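Local coordinates for protein probable ferredoxin-dependent nitrite reductase NirA (Mycobacterium tuberculosis, PDB 1ZJ8) that catalyses the ferredoxin-dependent, six-electron reduction of sulfite to sulfide with the help of a siroheme and a [4Fe-4S] cluster, at residues Ile467-Asn472 and Ala484-Lys489; Glu502-His507 and Val527-Leu532; Thr196-Glu201 and Val272-Val277; Glu191-Thr196 and Pro248-Trp253; Leu348-Asn353 and Ile394-Asp399. All coordinates share one frame; numbering follows the deposited sequence.

Interaction 1 of 5, residues Ile467-Asn472 and Ala484-Lys489; sequences ITVNIN and ADIGFK
Thr-468 and Asp-485 start a parallel pairing in which polar side chains extend the backbone ladder. Along the ladder the bonds alternate in direction: Thr-468 O accepts from Ile-486 N, whose own carbonyl accepts from Asn-470 N, and Asn-470 O then takes Phe-488 N at 2.8 Å before Phe-488 O receives Asn-472 N. The Thr-468 hydroxyl, placed between the backbone N and the carbonyl carbon by a chi1 of 63°, takes an almost straight bond from Asp-485 N at 2.9 Å. Thr-468 N in turn donates a weak bond to Asp-485 OD2. The two strands are neighbours in the mixed sheet of a 4Fe-4S domain, joined by a loop that carries cluster-site residues Cys-474 and Cys-478. Asn-472, close to the cluster, accepts from Ala-479 N of that loop through OD1. Apolar contacts lie on the Val-469 and Phe-488 face. There the Phe-488 ring turns its edge to Asn-470 O, and its CE2 meets Val-469 CG1 at 3.8 Å. Ile-467 CG2 packs obliquely against Ile-486 CD1 at 3.7 Å.

Interaction 2 of 5, residues Glu502-His507 and Val527-Leu532; sequences EGFQVH and VTSDEL
Phe-504 reaches across to Ser-529 and Leu-532, and its rotamer explains how. CG stands anti to the carbonyl carbon (chi1 -61°), which carries the ring over to the chain beyond Val-527. The ring meets Ser-529 edge-on, CE1 lying 3.8 Å from Ser-529 CB. Leu-532, crossing the phenylalanine side chain at about a right angle, brings CD2 to 3.6 Å from Phe-504 CD1. On the same face Val-506 and Val-527 have matching conformations: each holds CG1 anti to its own N and offers CG2 to the other, the two methyls being 3.7 Å apart. Glu-502 is extended beyond CG, and its OE2 passes Ser-529 CB at 3.6 Å. The hydrogen bond of that carboxylate goes elsewhere, to Glu-440 N. In the backbone, Phe-504 and Val-527 form a hydrogen-bonded antiparallel pair, with Val-527 N to Phe-504 O at 2.9 Å and the return bond from Phe-504 N to Val-527 O. Gly-503 faces Thr-528 as the adjoining non-hydrogen-bonded pair, and Ser-529 N adds a weak bond to Glu-502 O. This is a beta hairpin at the margin of a mixed sheet, its second strand running out toward helix 532-545, whose first turn supplies Leu-532.

Interaction 3 of 5, residues Thr196-Glu201 and Val272-Val277; sequences TWAIEE and VPLGEV
Ala-198 presses its single methyl into a notch between Leu-274 CD1 and Val-277 CG1. The setting is helix-on-sheet packing beside a six-stranded mixed sheet: the first turns of helix 196-206 lie against the short 3-10 turn that leads from strand 266-272 into helix 277-291. The notch has two walls. Leu-274 CD1 stands 3.7 Å from Ala-198 CB, and Val-277 CG1 stands equally close to the same methyl at 3.7 Å. Leucine reaches that wall because its CG is anti to the backbone N (chi1 -175°), which swings the isobutyl group toward the helix. Behind the notch, Leu-274 and Val-277 both rest on Leu-250 of the sheet, while Ile-223 also backs Val-277 and Pro-195 touches Leu-274.

Trp-197 is the larger bump, set nearer the surface. Its six-membered ring approaches the backbone of the 3-10 turn obliquely, with CZ3 4.0 Å from Gly-275 CA. Pro-278, just beyond the turn, touches both Trp-197 and Ala-198. Within the helix, Glu-201 places CG over one face of the indole, displaced toward the rim, while its carboxylate pairs with Arg-204 and Arg-205. Closest of all to the indole across the contact is a backbone oxygen, Leu-274 O, 3.7 Å from Trp-197 CZ3.

Interaction 4 of 5, residues Glu191-Thr196 and Pro248-Trp253; sequences EVLDPT and PGLDLW
Leu-193 leans on Pro-248 and Leu-250, and can be followed outward atom by atom. Its CB lies 4.3 Å from Pro-248 CB. A chi1 of 79° sets CG between the backbone N and the carbonyl carbon, and the two methyls then part: CD1 meets Leu-250 CD1 at 4.1 Å, whereas CD2 comes to 4.0 Å from Gly-249 O. Val-192 and Pro-195 extend the contact at its two ends. The Val-192 side chain slants across Pro-248, CG1 lying 3.9 Å from Pro-248 CB, and Pro-195 CB touches Leu-250 CD2 at 4.0 Å. Here the segment leading into helix 196-206 covers strand 249-254 near the corner that the chain turns at Pro-248. Asp-194 faces elsewhere and shapes the helix entry through an Asx turn, its OD1 accepting from Thr-196 N at 3.0 Å. Directional hold on the loop comes from a backbone hydrogen bond between Val-192 and Gly-225. Between the segments themselves mostly aliphatic groups meet, with one methyl against the Gly-249 carbonyl oxygen, which implies a fit of shape rather than directional bonding.

Interaction 5 of 5, residues Leu348-Asn353 and Ile394-Asp399; sequences LKNGLN and ILDIPD
Asn-353 and Asp-399 cross at about a right angle, with the amide and carboxylate planes 38° apart. The amide nitrogen is the meeting point: Asn-353 ND2 donates to Asp-399 OD1 at 2.7 Å, reaching it on the anti side but tilted well out of the carboxylate plane, and also to Ile-397 O at 3.0 Å. Both acceptors lie near the amide plane, so the two N-H groups fix the rotation of that group. CG anti to the carbonyl carbon (chi1 -63°) folds the asparagine back toward Ile-397 O, which additionally accepts from Asn-353 N at 2.8 Å; the two donors come from opposite faces of the carbonyl plane. Ile-397 N returns a bond to Asn-353 O at 3.0 Å.

Asp-396 and Ile-397 both stand opposite Asn-353 in a G1 beta bulge, the aspartate adopting the left-handed backbone (phi 61°) of the first bulge position. Leu-352 lies over the bulge, its CD1 3.5 Å from Asp-396 CA. The same leucine runs side by side with Pro-398, pointing the same way, with CD2 4.0 Å from Pro-398 CB. The Asn-353/Ile-397 pair and the leucine packing join the turn between strands 344-347 and 353-357 to the end of strand 392-397 in a ferredoxin-like half domain. Two separate salt bridges flank it, Asp-396 to Arg-383 and Asp-399 to Arg-347; Arg-347 and the Asn-353 amide together probably stabilise a charged Asp-399.

Along the chain, interactions 4 and 3 come first and interlock, their segments alternating and sharing Thr-196; interaction 5 follows, then 1, then 2. Interactions 3 and 4, with centres 8 Å apart, both involve the six-stranded mixed sheet of the first 4Fe-4S domain, 4 through strand 249-254 and 3 through the turn after strand 266-272. Interactions 1 and 2, 11 Å apart between centres, span consecutive strands of the sheet in the second, where strands 486-494 and 500-508 are direct neighbours. Interaction 5 belongs to a ferredoxin-like half domain, its centre 22 Å from that of interaction 4, though their nearest atoms come to about 4 Å without touching. Interaction 1 alone borders the iron-sulfur cluster; interactions 3, 4 and 5 lie away from the cofactor sites.

Interaction 1 of 5, residues Ile467-Asn472 and Ala484-Lys489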
# COMPACT_ATOMS: atom_id res chain seq x y z
N ILE A 467 -8.09 17.91 3.34
CA ILE A 467 -6.67 17.93 3.72
C ILE A 467 -6.17 16.55 4.11
O ILE A 467 -6.37 16.09 5.22
CB ILE A 467 -6.39 18.90 4.91
CG1 ILE A 467 -6.70 20.34 4.51
CG2 ILE A 467 -4.92 18.79 5.39
CD1 ILE A 467 -8.12 20.74 4.77
N THR A 468 -5.47 15.90 3.20
CA THR A 468 -4.96 14.55 3.44
C THR A 468 -3.81 14.60 4.45
O THR A 468 -3.00 15.50 4.41
CB THR A 468 -4.51 13.85 2.12
OG1 THR A 468 -3.42 14.55 1.52
CG2 THR A 468 -5.64 13.79 1.14
N VAL A 469 -3.79 13.64 5.37
CA VAL A 469 -2.80 13.58 6.44
C VAL A 469 -2.27 12.16 6.54
O VAL A 469 -3.03 11.22 6.80
CB VAL A 469 -3.40 13.96 7.83
CG1 VAL A 469 -2.36 13.79 8.94
CG2 VAL A 469 -3.99 15.38 7.82
N ASN A 470 -0.97 11.99 6.33
CA ASN A 470 -0.34 10.66 6.38
C ASN A 470 0.73 10.59 7.48
O ASN A 470 1.68 11.38 7.47
CB ASN A 470 0.28 10.30 5.04
CG ASN A 470 -0.75 10.18 3.93
OD1 ASN A 470 -1.93 10.41 4.14
ND2 ASN A 470 -0.30 9.83 2.74
N ILE A 471 0.57 9.63 8.40
CA ILE A 471 1.47 9.46 9.54
C ILE A 471 2.32 8.21 9.36
O ILE A 471 1.83 7.08 9.42
CB ILE A 471 0.70 9.33 10.87
CG1 ILE A 471 -0.50 10.29 10.91
CG2 ILE A 471 1.65 9.57 12.05
CD1 ILE A 471 -1.20 10.36 12.27
N ASN A 472 3.62 8.40 9.17
CA ASN A 472 4.56 7.29 8.96
C ASN A 472 5.52 7.20 10.14
O ASN A 472 5.96 8.23 10.66
CB ASN A 472 5.32 7.50 7.66
CG ASN A 472 4.40 7.64 6.45
OD1 ASN A 472 4.36 6.77 5.58
ND2 ASN A 472 3.65 8.76 6.39
N ALA A 484 1.15 13.76 0.65
CA ALA A 484 0.04 14.16 1.52
C ALA A 484 0.09 15.64 1.59
O ALA A 484 1.14 16.22 1.44
CB ALA A 484 0.24 13.59 2.91
N ASP A 485 -1.06 16.27 1.82
CA ASP A 485 -1.06 17.68 2.13
C ASP A 485 -0.25 17.88 3.41
O ASP A 485 0.60 18.76 3.45
CB ASP A 485 -2.49 18.21 2.25
CG ASP A 485 -3.23 18.23 0.91
OD1 ASP A 485 -2.57 18.31 -0.16
OD2 ASP A 485 -4.48 18.14 0.94
N ILE A 486 -0.48 17.05 4.43
CA ILE A 486 0.35 17.04 5.62
C ILE A 486 0.93 15.64 5.86
O ILE A 486 0.23 14.75 6.31
CB ILE A 486 -0.45 17.50 6.84
CG1 ILE A 486 -1.17 18.80 6.54
CG2 ILE A 486 0.49 17.66 8.05
CD1 ILE A 486 -1.99 19.33 7.66
N GLY A 487 2.20 15.46 5.55
CA GLY A 487 2.87 14.17 5.73
C GLY A 487 3.76 14.24 6.94
O GLY A 487 4.38 15.27 7.20
N PHE A 488 3.83 13.15 7.70
CA PHE A 488 4.67 13.10 8.89
C PHE A 488 5.65 11.95 8.77
O PHE A 488 5.23 10.81 8.53
CB PHE A 488 3.81 12.94 10.15
CG PHE A 488 2.96 14.13 10.46
CD1 PHE A 488 3.44 15.14 11.27
CD2 PHE A 488 1.67 14.24 9.97
CE1 PHE A 488 2.66 16.24 11.57
CE2 PHE A 488 0.88 15.35 10.27
CZ PHE A 488 1.38 16.34 11.07
N LYS A 489 6.94 12.25 8.90
CA LYS A 489 7.99 11.22 8.88
C LYS A 489 8.55 11.09 10.27
O LYS A 489 9.25 11.99 10.76
CB LYS A 489 9.12 11.55 7.89
CG LYS A 489 10.29 10.51 7.85
CD LYS A 489 11.33 10.79 6.74
CE LYS A 489 11.85 12.24 6.74
NZ LYS A 489 12.75 12.52 5.57

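Interaction 2 of 5, residues Glu502-His507 and Val527-Leu532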
# COMPACT_ATOMS: atom_id res chain seq x y z
N GLU A 502 10.30 10.62 20.70
CA GLU A 502 9.60 10.34 19.45
C GLU A 502 8.83 11.56 18.93
O GLU A 502 8.07 12.18 19.67
CB GLU A 502 8.73 9.06 19.55
CG GLU A 502 7.32 9.17 20.21
CD GLU A 502 6.42 7.96 19.87
OE1 GLU A 502 6.73 6.82 20.28
OE2 GLU A 502 5.39 8.15 19.17
N GLY A 503 9.08 11.89 17.66
CA GLY A 503 8.47 13.04 16.99
C GLY A 503 8.53 12.88 15.48
O GLY A 503 8.90 11.82 14.97
N PHE A 504 8.18 13.93 14.74
CA PHE A 504 7.96 13.82 13.30
C PHE A 504 8.57 15.00 12.54
O PHE A 504 8.54 16.14 13.00
CB PHE A 504 6.45 13.71 13.01
CG PHE A 504 5.79 12.50 13.64
CD1 PHE A 504 5.27 12.55 14.93
CD2 PHE A 504 5.72 11.30 12.95
CE1 PHE A 504 4.69 11.44 15.52
CE2 PHE A 504 5.15 10.19 13.54
CZ PHE A 504 4.63 10.26 14.83
N GLN A 505 9.14 14.69 11.38
CA GLN A 505 9.53 15.67 10.38
C GLN A 505 8.31 15.84 9.47
O GLN A 505 7.59 14.88 9.22
CB GLN A 505 10.75 15.16 9.58
CG GLN A 505 11.42 16.18 8.60
CD GLN A 505 12.70 15.62 7.88
OE1 GLN A 505 12.70 15.35 6.67
NE2 GLN A 505 13.79 15.44 8.64
N VAL A 506 8.10 17.06 8.98
CA VAL A 506 6.86 17.45 8.32
C VAL A 506 7.06 17.71 6.83
O VAL A 506 7.92 18.50 6.44
CB VAL A 506 6.33 18.73 8.99
CG1 VAL A 506 5.12 19.32 8.26
CG2 VAL A 506 5.99 18.42 10.45
N HIS A 507 6.26 17.06 5.99
CA HIS A 507 6.28 17.31 4.55
C HIS A 507 4.92 17.91 4.21
O HIS A 507 3.89 17.36 4.59
CB HIS A 507 6.53 16.02 3.76
CG HIS A 507 7.85 15.36 4.04
ND1 HIS A 507 8.84 15.24 3.09
CD2 HIS A 507 8.33 14.75 5.15
CE1 HIS A 507 9.89 14.61 3.61
NE2 HIS A 507 9.60 14.30 4.86
N VAL A 527 8.16 18.07 15.13
CA VAL A 527 6.86 18.06 15.82
C VAL A 527 6.80 16.81 16.69
O VAL A 527 6.90 15.69 16.18
CB VAL A 527 5.65 18.08 14.85
CG1 VAL A 527 4.34 17.93 15.62
CG2 VAL A 527 5.63 19.36 14.02
N THR A 528 6.68 17.00 18.00
CA THR A 528 6.61 15.86 18.90
C THR A 528 5.27 15.18 18.77
O THR A 528 4.26 15.81 18.46
CB THR A 528 6.79 16.29 20.33
OG1 THR A 528 6.15 17.55 20.53
CG2 THR A 528 8.28 16.40 20.67
N SER A 529 5.26 13.88 19.04
CA SER A 529 4.05 13.09 18.93
C SER A 529 2.89 13.62 19.79
O SER A 529 1.74 13.35 19.49
CB SER A 529 4.34 11.64 19.30
OG SER A 529 3.17 10.87 19.18
N ASP A 530 3.18 14.36 20.85
CA ASP A 530 2.11 14.98 21.64
C ASP A 530 1.54 16.20 20.92
O ASP A 530 0.37 16.54 21.08
CB ASP A 530 2.64 15.42 23.01
CG ASP A 530 3.28 14.28 23.80
OD1 ASP A 530 2.58 13.28 24.12
OD2 ASP A 530 4.49 14.39 24.09
N GLU A 531 2.36 16.88 20.13
CA GLU A 531 1.95 18.13 19.47
C GLU A 531 1.20 17.97 18.15
O GLU A 531 0.81 18.99 17.57
CB GLU A 531 3.19 18.99 19.18
CG GLU A 531 3.98 19.47 20.40
CD GLU A 531 5.36 20.07 20.01
OE1 GLU A 531 5.98 19.58 19.03
OE2 GLU A 531 5.82 21.02 20.70
N LEU A 532 1.01 16.75 17.65
CA LEU A 532 0.47 16.57 16.29
C LEU A 532 -0.86 17.29 16.11
O LEU A 532 -1.06 17.96 15.10
CB LEU A 532 0.29 15.09 15.95
CG LEU A 532 1.51 14.18 15.74
CD1 LEU A 532 1.05 12.78 15.46
CD2 LEU A 532 2.32 14.67 14.58

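Interaction 3 of 5, residues Thr196-Glu201 and Val272-Val277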
# COMPACT_ATOMS: atom_id res chain seq x y z
N THR A 196 -9.90 -6.33 -14.82
CA THR A 196 -9.76 -7.40 -13.84
C THR A 196 -9.19 -8.66 -14.48
O THR A 196 -8.28 -9.27 -13.93
CB THR A 196 -11.07 -7.79 -13.22
OG1 THR A 196 -11.67 -6.64 -12.62
CG2 THR A 196 -10.85 -8.87 -12.16
N TRP A 197 -9.70 -9.02 -15.64
CA TRP A 197 -9.16 -10.14 -16.38
C TRP A 197 -7.63 -10.18 -16.43
O TRP A 197 -7.04 -11.26 -16.33
CB TRP A 197 -9.67 -10.15 -17.81
CG TRP A 197 -9.21 -11.35 -18.55
CD1 TRP A 197 -9.81 -12.56 -18.60
CD2 TRP A 197 -8.03 -11.45 -19.36
NE1 TRP A 197 -9.10 -13.42 -19.40
CE2 TRP A 197 -8.00 -12.76 -19.88
CE3 TRP A 197 -7.01 -10.55 -19.72
CZ2 TRP A 197 -6.97 -13.20 -20.72
CZ3 TRP A 197 -6.01 -10.99 -20.56
CH2 TRP A 197 -5.99 -12.30 -21.05
N ALA A 198 -6.99 -9.03 -16.62
CA ALA A 198 -5.53 -9.00 -16.73
C ALA A 198 -4.88 -9.38 -15.40
O ALA A 198 -3.88 -10.09 -15.38
CB ALA A 198 -5.04 -7.63 -17.20
N ILE A 199 -5.45 -8.89 -14.31
CA ILE A 199 -4.90 -9.09 -12.97
C ILE A 199 -5.00 -10.53 -12.64
O ILE A 199 -4.08 -11.11 -12.08
CB ILE A 199 -5.68 -8.30 -11.88
CG1 ILE A 199 -5.50 -6.80 -12.12
CG2 ILE A 199 -5.25 -8.75 -10.45
CD1 ILE A 199 -6.03 -5.90 -11.02
N GLU A 200 -6.13 -11.11 -13.00
CA GLU A 200 -6.39 -12.48 -12.70
C GLU A 200 -5.45 -13.38 -13.45
O GLU A 200 -4.91 -14.30 -12.85
CB GLU A 200 -7.84 -12.80 -12.98
CG GLU A 200 -8.76 -12.13 -11.95
CD GLU A 200 -10.19 -12.61 -12.06
OE1 GLU A 200 -10.61 -13.04 -13.17
OE2 GLU A 200 -10.91 -12.54 -11.04
N GLU A 201 -5.21 -13.09 -14.73
CA GLU A 201 -4.22 -13.85 -15.52
C GLU A 201 -2.78 -13.74 -14.98
O GLU A 201 -2.06 -14.74 -14.90
CB GLU A 201 -4.24 -13.40 -16.99
CG GLU A 201 -5.29 -14.07 -17.84
CD GLU A 201 -5.18 -15.56 -17.76
OE1 GLU A 201 -4.04 -16.07 -17.78
OE2 GLU A 201 -6.24 -16.24 -17.66
N VAL A 272 -1.76 -0.34 -24.64
CA VAL A 272 -1.75 -1.79 -24.61
C VAL A 272 -3.18 -2.34 -24.49
O VAL A 272 -3.88 -2.07 -23.51
CB VAL A 272 -0.94 -2.28 -23.39
CG1 VAL A 272 -0.87 -3.80 -23.35
CG2 VAL A 272 0.46 -1.66 -23.39
N PRO A 273 -3.63 -3.13 -25.49
CA PRO A 273 -5.02 -3.62 -25.40
C PRO A 273 -5.12 -4.63 -24.25
O PRO A 273 -4.13 -5.28 -23.89
CB PRO A 273 -5.24 -4.27 -26.76
CG PRO A 273 -3.84 -4.72 -27.19
CD PRO A 273 -2.91 -3.67 -26.66
N LEU A 274 -6.30 -4.77 -23.67
CA LEU A 274 -6.43 -5.61 -22.47
C LEU A 274 -5.81 -7.03 -22.60
O LEU A 274 -5.22 -7.54 -21.64
CB LEU A 274 -7.90 -5.69 -22.04
CG LEU A 274 -8.17 -6.43 -20.73
CD1 LEU A 274 -7.36 -5.86 -19.55
CD2 LEU A 274 -9.66 -6.37 -20.42
N GLY A 275 -5.95 -7.65 -23.78
CA GLY A 275 -5.42 -8.99 -24.02
C GLY A 275 -3.90 -9.15 -23.91
O GLY A 275 -3.41 -10.20 -23.55
N GLU A 276 -3.17 -8.08 -24.19
CA GLU A 276 -1.71 -8.10 -24.22
C GLU A 276 -1.08 -7.65 -22.87
O GLU A 276 0.15 -7.66 -22.74
CB GLU A 276 -1.20 -7.19 -25.36
CG GLU A 276 -1.17 -7.81 -26.80
CD GLU A 276 -1.10 -6.76 -27.97
OE1 GLU A 276 -0.62 -5.61 -27.79
OE2 GLU A 276 -1.54 -7.11 -29.09
N VAL A 277 -1.92 -7.31 -21.88
CA VAL A 277 -1.44 -6.74 -20.62
C VAL A 277 -0.58 -7.71 -19.82
O VAL A 277 0.54 -7.35 -19.42
CB VAL A 277 -2.60 -6.12 -19.75
CG1 VAL A 277 -2.11 -5.65 -18.37
CG2 VAL A 277 -3.25 -4.94 -20.47

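Interaction 4 of 5, residues Glu191-Thr196 and Pro248-Trp253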
# COMPACT_ATOMS: atom_id res chain seq x y z
N GLU A 191 -15.44 4.06 -15.38
CA GLU A 191 -14.26 3.29 -15.74
C GLU A 191 -14.15 3.24 -17.27
O GLU A 191 -15.13 2.99 -17.97
CB GLU A 191 -14.27 1.88 -15.11
CG GLU A 191 -15.61 1.12 -15.24
CD GLU A 191 -15.50 -0.38 -14.95
OE1 GLU A 191 -15.09 -0.74 -13.81
OE2 GLU A 191 -15.85 -1.20 -15.85
N VAL A 192 -12.95 3.48 -17.78
CA VAL A 192 -12.69 3.32 -19.22
C VAL A 192 -12.95 1.88 -19.65
O VAL A 192 -13.52 1.65 -20.72
CB VAL A 192 -11.23 3.72 -19.62
CG1 VAL A 192 -10.98 3.42 -21.12
CG2 VAL A 192 -10.93 5.21 -19.29
N LEU A 193 -12.50 0.93 -18.82
CA LEU A 193 -12.82 -0.50 -18.96
C LEU A 193 -12.63 -1.29 -17.61
O LEU A 193 -12.28 -0.70 -16.58
CB LEU A 193 -12.02 -1.12 -20.11
CG LEU A 193 -10.56 -1.50 -19.88
CD1 LEU A 193 -10.00 -2.15 -21.12
CD2 LEU A 193 -9.73 -0.32 -19.49
N ASP A 194 -12.88 -2.60 -17.62
CA ASP A 194 -12.61 -3.44 -16.45
C ASP A 194 -11.47 -4.37 -16.78
O ASP A 194 -11.67 -5.39 -17.44
CB ASP A 194 -13.81 -4.27 -16.02
CG ASP A 194 -13.51 -5.14 -14.79
OD1 ASP A 194 -12.45 -4.96 -14.18
OD2 ASP A 194 -14.33 -6.00 -14.42
N PRO A 195 -10.27 -4.08 -16.26
CA PRO A 195 -9.14 -4.87 -16.65
C PRO A 195 -8.91 -6.02 -15.66
O PRO A 195 -7.82 -6.62 -15.67
CB PRO A 195 -8.02 -3.85 -16.57
CG PRO A 195 -8.38 -3.03 -15.37
CD PRO A 195 -9.89 -3.09 -15.25
N THR A 196 -9.90 -6.33 -14.82
CA THR A 196 -9.76 -7.40 -13.84
C THR A 196 -9.19 -8.66 -14.48
O THR A 196 -8.28 -9.27 -13.93
CB THR A 196 -11.07 -7.79 -13.22
OG1 THR A 196 -11.67 -6.64 -12.62
CG2 THR A 196 -10.85 -8.87 -12.16
N PRO A 248 -10.77 1.43 -26.09
CA PRO A 248 -10.34 1.35 -24.69
C PRO A 248 -9.16 0.41 -24.49
O PRO A 248 -9.11 -0.66 -25.08
CB PRO A 248 -11.60 0.84 -23.95
CG PRO A 248 -12.74 1.04 -24.92
CD PRO A 248 -12.11 0.84 -26.27
N GLY A 249 -8.21 0.82 -23.66
CA GLY A 249 -7.03 0.01 -23.38
C GLY A 249 -6.23 0.63 -22.26
O GLY A 249 -6.75 1.49 -21.53
N LEU A 250 -4.97 0.23 -22.11
CA LEU A 250 -4.22 0.62 -20.93
C LEU A 250 -2.92 1.35 -21.27
O LEU A 250 -2.09 0.84 -22.02
CB LEU A 250 -3.96 -0.60 -20.04
CG LEU A 250 -5.27 -1.13 -19.44
CD1 LEU A 250 -5.98 -2.16 -20.34
CD2 LEU A 250 -5.02 -1.73 -18.08
N ASP A 251 -2.76 2.54 -20.70
CA ASP A 251 -1.53 3.31 -20.84
C ASP A 251 -0.48 2.78 -19.83
O ASP A 251 -0.81 2.49 -18.68
CB ASP A 251 -1.84 4.81 -20.66
CG ASP A 251 -0.60 5.66 -20.57
OD1 ASP A 251 0.45 5.25 -21.12
OD2 ASP A 251 -0.67 6.75 -19.95
N LEU A 252 0.76 2.64 -20.28
CA LEU A 252 1.79 1.98 -19.48
C LEU A 252 2.66 3.00 -18.79
O LEU A 252 3.19 3.91 -19.43
CB LEU A 252 2.66 1.09 -20.37
CG LEU A 252 3.86 0.37 -19.74
CD1 LEU A 252 3.48 -0.37 -18.48
CD2 LEU A 252 4.52 -0.59 -20.73
N TRP A 253 2.78 2.85 -17.47
CA TRP A 253 3.66 3.66 -16.64
C TRP A 253 4.69 2.74 -15.99
O TRP A 253 4.40 1.57 -15.68
CB TRP A 253 2.85 4.36 -15.55
CG TRP A 253 1.95 5.45 -16.03
CD1 TRP A 253 0.97 5.35 -16.93
CD2 TRP A 253 1.97 6.82 -15.60
NE1 TRP A 253 0.36 6.57 -17.12
CE2 TRP A 253 0.95 7.49 -16.30
CE3 TRP A 253 2.76 7.56 -14.70
CZ2 TRP A 253 0.68 8.85 -16.15
CZ3 TRP A 253 2.48 8.92 -14.53
CH2 TRP A 253 1.45 9.55 -15.26

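Interaction 5 of 5, residues Leu348-Asn353 and Ile394-Asp399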
# COMPACT_ATOMS: atom_id res chain seq x y z
N LEU A 348 -24.12 2.01 -9.66
CA LEU A 348 -23.34 1.04 -10.40
C LEU A 348 -24.00 0.65 -11.71
O LEU A 348 -25.22 0.77 -11.86
CB LEU A 348 -23.17 -0.18 -9.52
CG LEU A 348 -22.46 0.16 -8.21
CD1 LEU A 348 -22.23 -1.12 -7.41
CD2 LEU A 348 -21.16 0.86 -8.48
N LYS A 349 -23.17 0.20 -12.66
CA LYS A 349 -23.65 -0.35 -13.92
C LYS A 349 -24.70 -1.44 -13.68
O LYS A 349 -25.58 -1.58 -14.50
CB LYS A 349 -22.48 -0.90 -14.75
CG LYS A 349 -21.55 0.15 -15.35
CD LYS A 349 -20.15 -0.45 -15.75
CE LYS A 349 -20.21 -1.44 -16.96
NZ LYS A 349 -20.93 -2.73 -16.69
N ASN A 350 -24.57 -2.22 -12.60
CA ASN A 350 -25.62 -3.16 -12.12
C ASN A 350 -27.00 -2.52 -12.06
O ASN A 350 -28.03 -3.18 -12.19
CB ASN A 350 -25.34 -3.60 -10.66
CG ASN A 350 -24.35 -4.72 -10.56
OD1 ASN A 350 -24.18 -5.51 -11.49
ND2 ASN A 350 -23.70 -4.83 -9.41
N GLY A 351 -27.01 -1.23 -11.76
CA GLY A 351 -28.21 -0.58 -11.26
C GLY A 351 -28.31 -0.60 -9.75
O GLY A 351 -29.15 0.08 -9.19
N LEU A 352 -27.45 -1.39 -9.09
CA LEU A 352 -27.40 -1.42 -7.64
C LEU A 352 -26.46 -0.33 -7.10
O LEU A 352 -26.13 0.63 -7.80
CB LEU A 352 -26.97 -2.81 -7.16
CG LEU A 352 -27.84 -3.96 -7.69
CD1 LEU A 352 -27.33 -5.31 -7.16
CD2 LEU A 352 -29.31 -3.73 -7.36
N ASN A 353 -26.05 -0.44 -5.83
CA ASN A 353 -25.17 0.55 -5.23
C ASN A 353 -23.91 -0.03 -4.68
O ASN A 353 -23.88 -1.16 -4.21
CB ASN A 353 -25.87 1.25 -4.08
CG ASN A 353 -27.07 2.03 -4.52
OD1 ASN A 353 -26.96 3.17 -4.99
ND2 ASN A 353 -28.24 1.41 -4.36
N ILE A 394 -18.37 -2.27 -0.29
CA ILE A 394 -19.29 -3.39 -0.56
C ILE A 394 -20.10 -3.12 -1.82
O ILE A 394 -20.73 -2.08 -1.91
CB ILE A 394 -20.36 -3.54 0.56
CG1 ILE A 394 -19.78 -3.32 1.96
CG2 ILE A 394 -21.03 -4.91 0.48
CD1 ILE A 394 -18.86 -4.40 2.43
N LEU A 395 -20.16 -4.06 -2.76
CA LEU A 395 -20.95 -3.88 -3.97
C LEU A 395 -22.34 -4.55 -3.91
O LEU A 395 -22.64 -5.31 -2.99
CB LEU A 395 -20.17 -4.43 -5.17
CG LEU A 395 -18.71 -4.07 -5.27
CD1 LEU A 395 -18.16 -4.65 -6.54
CD2 LEU A 395 -18.53 -2.58 -5.26
N ASP A 396 -23.16 -4.26 -4.92
CA ASP A 396 -24.45 -4.94 -5.14
C ASP A 396 -25.42 -4.75 -3.98
O ASP A 396 -26.08 -5.71 -3.58
CB ASP A 396 -24.24 -6.42 -5.38
CG ASP A 396 -23.03 -6.72 -6.26
OD1 ASP A 396 -22.49 -5.77 -6.88
OD2 ASP A 396 -22.61 -7.90 -6.32
N ILE A 397 -25.48 -3.54 -3.43
CA ILE A 397 -26.47 -3.17 -2.43
C ILE A 397 -27.69 -2.58 -3.17
O ILE A 397 -27.59 -1.48 -3.76
CB ILE A 397 -25.92 -2.10 -1.38
CG1 ILE A 397 -24.58 -2.52 -0.78
CG2 ILE A 397 -26.92 -1.86 -0.26
CD1 ILE A 397 -24.53 -3.94 -0.26
N PRO A 398 -28.83 -3.28 -3.14
CA PRO A 398 -30.05 -2.68 -3.70
C PRO A 398 -30.61 -1.55 -2.83
O PRO A 398 -30.39 -1.52 -1.62
CB PRO A 398 -31.03 -3.86 -3.78
CG PRO A 398 -30.57 -4.80 -2.74
CD PRO A 398 -29.07 -4.64 -2.63
N ASP A 399 -31.32 -0.62 -3.48
CA ASP A 399 -31.87 0.56 -2.81
C ASP A 399 -32.70 0.26 -1.57
O ASP A 399 -32.57 0.94 -0.56
CB ASP A 399 -32.71 1.39 -3.79
CG ASP A 399 -31.88 2.21 -4.74
OD1 ASP A 399 -30.70 2.43 -4.44
OD2 ASP A 399 -32.39 2.65 -5.79